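GDSL-esterase (Pseudoalteromonas sp., PDB 3HP4) hydrolyses esters as a GDSL-family (SGNH) esterase from a psychrotrophic bacterium, and may act on lysophospholipids. Local coordinates at residues V85-V96 and F125-T136. Numbering follows the deposited sequence.
Sequences VKKMQTNLTALV and FTSSFTQISEDT
Ile132 and Gln89 interlock as knobs-into-holes between two neighbouring helices of the SGNH-hydrolase alpha/beta/alpha sandwich. The helices run roughly parallel on one side of the parallel sheet, their segment axes coming within 9.9 Å and crossing at -33°. On the tight, sheet-facing side, Ile132 fits among Gln89, Leu92, Thr93 and Val96, its CD1 lying 3.7 Å from Leu92 CB. Leu92 CD1 approaches Phe129 CE1 at 3.6 Å, while Phe129 and Ile132 also rest on Leu108 of strand 105-109. Met88, with CG anti to the backbone N (chi1 -178°), extends to bring SD obliquely to the Phe125 ring, 4.5 Å from its centroid, a Met-aromatic contact; the bend at chi3 then sets CE 3.9 Å from Phe129 CZ. No direct hydrogen bond joins the helices. The looser, polar side is bridged by water instead. Gln89 crosses Gln131 at about a right angle, amide planes 70° apart; its CG lies 3.7 Å from Ile132 CG1, OE1 meets Ser128 CB, and NE2 donates weakly to the water. Replacing Gln89 by an alanine would probably open a gap beside Ile132 CG1 and Ser128 CB and cost the water this weak bond. Thr93 OG1 accepts from the same water at 2.8 Å and donates to Gln89 O from above the carbonyl plane, while Thr93 N reaches that oxygen from the other face.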
loop_
_atom_site.group_PDB
_atom_site.type_symbol
_atom_site.label_atom_id
_atom_site.label_comp_id
_atom_site.label_asym_id
_atom_site.label_seq_id
_atom_site.Cartn_x
_atom_site.Cartn_y
_atom_site.Cartn_z
ATOM N N VAL A 85 -7.910 -15.552 -5.013
ATOM C CA VAL A 85 -6.906 -14.651 -5.593
ATOM C C VAL A 85 -7.378 -14.178 -6.917
ATOM O O VAL A 85 -7.097 -13.007 -7.265
ATOM C CB VAL A 85 -5.553 -15.356 -5.665
ATOM C CG1 VAL A 85 -4.575 -14.558 -6.378
ATOM C CG2 VAL A 85 -5.018 -15.677 -4.259
ATOM N N LYS A 86 -8.058 -14.959 -7.732
ATOM C CA LYS A 86 -8.536 -14.485 -9.023
ATOM C C LYS A 86 -9.444 -13.285 -8.887
ATOM O O LYS A 86 -9.322 -12.291 -9.682
ATOM C CB LYS A 86 -9.244 -15.629 -9.770
ATOM C CG LYS A 86 -9.822 -15.243 -11.125
ATOM C CD LYS A 86 -10.551 -16.453 -11.780
ATOM C CE LYS A 86 -11.071 -16.132 -13.183
ATOM N NZ LYS A 86 -11.849 -17.271 -13.793
ATOM N N LYS A 87 -10.319 -13.252 -7.887
ATOM C CA LYS A 87 -11.197 -12.136 -7.683
ATOM C C LYS A 87 -10.413 -10.952 -7.165
ATOM O O LYS A 87 -10.646 -9.819 -7.601
ATOM C CB LYS A 87 -12.339 -12.519 -6.709
ATOM C CG LYS A 87 -13.318 -11.361 -6.539
ATOM C CD LYS A 87 -13.978 -10.957 -7.883
ATOM C CE LYS A 87 -14.876 -9.722 -7.738
ATOM N NZ LYS A 87 -15.551 -9.371 -9.028
ATOM N N MET A 88 -9.497 -11.161 -6.212
ATOM C CA MET A 88 -8.631 -10.056 -5.765
ATOM C C MET A 88 -7.891 -9.472 -6.964
ATOM O O MET A 88 -7.789 -8.234 -7.063
ATOM C CB MET A 88 -7.630 -10.592 -4.738
ATOM C CG MET A 88 -6.740 -9.468 -4.205
ATOM S SD MET A 88 -5.389 -10.044 -3.152
ATOM C CE MET A 88 -4.273 -10.732 -4.354
ATOM N N GLN A 89 -7.373 -10.300 -7.855
ATOM C CA GLN A 89 -6.648 -9.817 -9.014
ATOM C C GLN A 89 -7.548 -8.991 -9.916
ATOM O O GLN A 89 -7.152 -7.920 -10.406
ATOM C CB GLN A 89 -6.045 -11.031 -9.720
ATOM C CG GLN A 89 -5.094 -10.682 -10.805
ATOM C CD GLN A 89 -4.259 -11.853 -11.249
ATOM O OE1 GLN A 89 -4.107 -12.830 -10.514
ATOM N NE2 GLN A 89 -3.740 -11.757 -12.449
ATOM N N THR A 90 -8.778 -9.424 -10.149
ATOM C CA THR A 90 -9.742 -8.644 -10.921
ATOM C C THR A 90 -9.962 -7.291 -10.269
ATOM O O THR A 90 -9.977 -6.236 -10.937
ATOM C CB THR A 90 -11.064 -9.441 -11.032
ATOM O OG1 THR A 90 -10.764 -10.612 -11.800
ATOM C CG2 THR A 90 -12.167 -8.622 -11.707
ATOM N N ASN A 91 -10.166 -7.274 -8.962
ATOM C CA ASN A 91 -10.419 -6.048 -8.254
ATOM C C ASN A 91 -9.232 -5.105 -8.311
ATOM O O ASN A 91 -9.415 -3.905 -8.598
ATOM C CB ASN A 91 -10.741 -6.282 -6.760
ATOM C CG ASN A 91 -12.052 -6.950 -6.511
ATOM O OD1 ASN A 91 -12.938 -6.975 -7.364
ATOM N ND2 ASN A 91 -12.136 -7.542 -5.365
ATOM N N LEU A 92 -8.015 -5.596 -8.040
ATOM C CA LEU A 92 -6.838 -4.750 -8.077
ATOM C C LEU A 92 -6.551 -4.258 -9.483
ATOM O O LEU A 92 -6.128 -3.104 -9.653
ATOM C CB LEU A 92 -5.640 -5.508 -7.507
ATOM C CG LEU A 92 -5.693 -5.859 -6.027
ATOM C CD1 LEU A 92 -4.513 -6.781 -5.703
ATOM C CD2 LEU A 92 -5.629 -4.637 -5.112
ATOM N N THR A 93 -6.775 -5.070 -10.504
ATOM C CA THR A 93 -6.563 -4.617 -11.879
ATOM C C THR A 93 -7.508 -3.485 -12.184
ATOM O O THR A 93 -7.113 -2.497 -12.819
ATOM C CB THR A 93 -6.787 -5.788 -12.819
ATOM O OG1 THR A 93 -5.828 -6.792 -12.510
ATOM C CG2 THR A 93 -6.586 -5.374 -14.265
ATOM N N ALA A 94 -8.760 -3.579 -11.758
ATOM C CA ALA A 94 -9.718 -2.488 -11.997
ATOM C C ALA A 94 -9.302 -1.260 -11.242
ATOM O O ALA A 94 -9.481 -0.130 -11.767
ATOM C CB ALA A 94 -11.114 -2.963 -11.590
ATOM N N LEU A 95 -8.769 -1.350 -10.020
ATOM C CA LEU A 95 -8.267 -0.204 -9.292
ATOM C C LEU A 95 -7.180 0.457 -10.073
ATOM O O LEU A 95 -7.152 1.713 -10.183
ATOM C CB LEU A 95 -7.718 -0.540 -7.869
ATOM C CG LEU A 95 -8.695 -0.958 -6.786
ATOM C CD1 LEU A 95 -8.025 -1.567 -5.566
ATOM C CD2 LEU A 95 -9.525 0.281 -6.410
ATOM N N VAL A 96 -6.221 -0.309 -10.584
ATOM C CA VAL A 96 -5.127 0.268 -11.373
ATOM C C VAL A 96 -5.665 0.927 -12.614
ATOM O O VAL A 96 -5.278 2.073 -12.932
ATOM C CB VAL A 96 -4.125 -0.846 -11.738
ATOM C CG1 VAL A 96 -3.115 -0.304 -12.692
ATOM C CG2 VAL A 96 -3.428 -1.373 -10.450
ATOM N N PHE A 125 -1.180 -15.849 -4.092
ATOM C CA PHE A 125 -1.498 -14.499 -3.645
ATOM C C PHE A 125 -0.360 -13.539 -3.966
ATOM O O PHE A 125 -0.605 -12.532 -4.651
ATOM C CB PHE A 125 -1.747 -14.590 -2.103
ATOM C CG PHE A 125 -1.932 -13.249 -1.474
ATOM C CD1 PHE A 125 -3.196 -12.674 -1.372
ATOM C CD2 PHE A 125 -0.857 -12.567 -0.980
ATOM C CE1 PHE A 125 -3.336 -11.417 -0.751
ATOM C CE2 PHE A 125 -0.999 -11.322 -0.371
ATOM C CZ PHE A 125 -2.234 -10.746 -0.269
ATOM N N THR A 126 0.856 -13.835 -3.562
ATOM C CA THR A 126 1.929 -12.844 -3.781
ATOM C C THR A 126 2.233 -12.713 -5.283
ATOM O O THR A 126 2.450 -11.601 -5.792
ATOM C CB THR A 126 3.130 -13.204 -2.986
ATOM O OG1 THR A 126 2.782 -13.096 -1.607
ATOM C CG2 THR A 126 4.289 -12.245 -3.308
ATOM N N SER A 127 2.227 -13.794 -6.031
ATOM C CA SER A 127 2.529 -13.719 -7.438
ATOM C C SER A 127 1.484 -12.952 -8.207
ATOM O O SER A 127 1.781 -12.387 -9.302
ATOM C CB SER A 127 2.814 -15.101 -7.997
ATOM O OG SER A 127 1.626 -15.870 -7.998
ATOM N N SER A 128 0.263 -12.839 -7.689
ATOM C CA SER A 128 -0.730 -12.111 -8.442
ATOM C C SER A 128 -0.330 -10.635 -8.609
ATOM O O SER A 128 -0.710 -10.032 -9.623
ATOM C CB SER A 128 -2.126 -12.217 -7.790
ATOM O OG SER A 128 -2.186 -11.434 -6.604
ATOM N N PHE A 129 0.417 -10.047 -7.688
ATOM C CA PHE A 129 0.798 -8.639 -7.839
ATOM C C PHE A 129 1.740 -8.478 -9.037
ATOM O O PHE A 129 1.586 -7.509 -9.801
ATOM C CB PHE A 129 1.441 -8.103 -6.556
ATOM C CG PHE A 129 0.506 -8.138 -5.367
ATOM C CD1 PHE A 129 -0.444 -7.132 -5.178
ATOM C CD2 PHE A 129 0.455 -9.234 -4.544
ATOM C CE1 PHE A 129 -1.346 -7.220 -4.140
ATOM C CE2 PHE A 129 -0.492 -9.323 -3.533
ATOM C CZ PHE A 129 -1.395 -8.321 -3.347
ATOM N N THR A 130 2.648 -9.427 -9.238
ATOM C CA THR A 130 3.536 -9.375 -10.417
ATOM C C THR A 130 2.668 -9.499 -11.681
ATOM O O THR A 130 2.890 -8.782 -12.670
ATOM C CB THR A 130 4.491 -10.485 -10.383
ATOM O OG1 THR A 130 5.272 -10.321 -9.169
ATOM C CG2 THR A 130 5.444 -10.463 -11.562
ATOM N N GLN A 131 1.705 -10.394 -11.708
ATOM C CA GLN A 131 0.842 -10.540 -12.888
ATOM C C GLN A 131 0.033 -9.293 -13.189
ATOM O O GLN A 131 -0.074 -8.885 -14.357
ATOM C CB GLN A 131 -0.090 -11.744 -12.664
ATOM C CG GLN A 131 0.687 -13.073 -12.595
ATOM C CD GLN A 131 -0.095 -14.140 -11.961
ATOM O OE1 GLN A 131 -1.272 -14.287 -12.286
ATOM N NE2 GLN A 131 0.553 -14.930 -11.120
ATOM N N ILE A 132 -0.457 -8.589 -12.155
ATOM C CA ILE A 132 -1.200 -7.341 -12.394
ATOM C C ILE A 132 -0.257 -6.336 -12.950
ATOM O O ILE A 132 -0.638 -5.582 -13.900
ATOM C CB ILE A 132 -1.780 -6.848 -11.073
ATOM C CG1 ILE A 132 -2.844 -7.808 -10.555
ATOM C CG2 ILE A 132 -2.365 -5.439 -11.212
ATOM C CD1 ILE A 132 -3.094 -7.686 -9.050
ATOM N N SER A 133 0.990 -6.228 -12.464
ATOM C CA SER A 133 1.924 -5.291 -13.001
ATOM C C SER A 133 2.224 -5.585 -14.480
ATOM O O SER A 133 2.310 -4.661 -15.292
ATOM C CB SER A 133 3.174 -5.362 -12.164
ATOM O OG SER A 133 4.110 -4.547 -12.772
ATOM N N GLU A 134 2.367 -6.851 -14.859
ATOM C CA GLU A 134 2.573 -7.159 -16.268
ATOM C C GLU A 134 1.385 -6.726 -17.108
ATOM O O GLU A 134 1.592 -6.225 -18.231
ATOM C CB GLU A 134 2.762 -8.681 -16.480
ATOM C CG GLU A 134 4.114 -9.248 -15.905
ATOM C CD GLU A 134 4.255 -10.690 -16.106
ATOM O OE1 GLU A 134 3.936 -11.420 -15.210
ATOM O OE2 GLU A 134 4.907 -11.237 -17.006
ATOM N N ASP A 135 0.186 -6.919 -16.592
ATOM C CA ASP A 135 -1.090 -6.639 -17.320
ATOM C C ASP A 135 -1.312 -5.146 -17.507
ATOM O O ASP A 135 -1.928 -4.750 -18.497
ATOM C CB ASP A 135 -2.268 -7.250 -16.533
ATOM C CG ASP A 135 -2.384 -8.772 -16.707
ATOM O OD1 ASP A 135 -1.566 -9.378 -17.392
ATOM O OD2 ASP A 135 -3.293 -9.398 -16.099
ATOM N N THR A 136 -0.859 -4.328 -16.577
ATOM C CA THR A 136 -1.258 -2.918 -16.517
ATOM C C THR A 136 -0.091 -2.001 -16.615
ATOM O O THR A 136 -0.306 -0.780 -16.711
ATOM C CB THR A 136 -1.925 -2.605 -15.203
ATOM O OG1 THR A 136 -1.019 -2.835 -14.085
ATOM C CG2 THR A 136 -3.187 -3.437 -14.973
HETATM O O HOH W 1 -4.699 -8.909 -13.926
#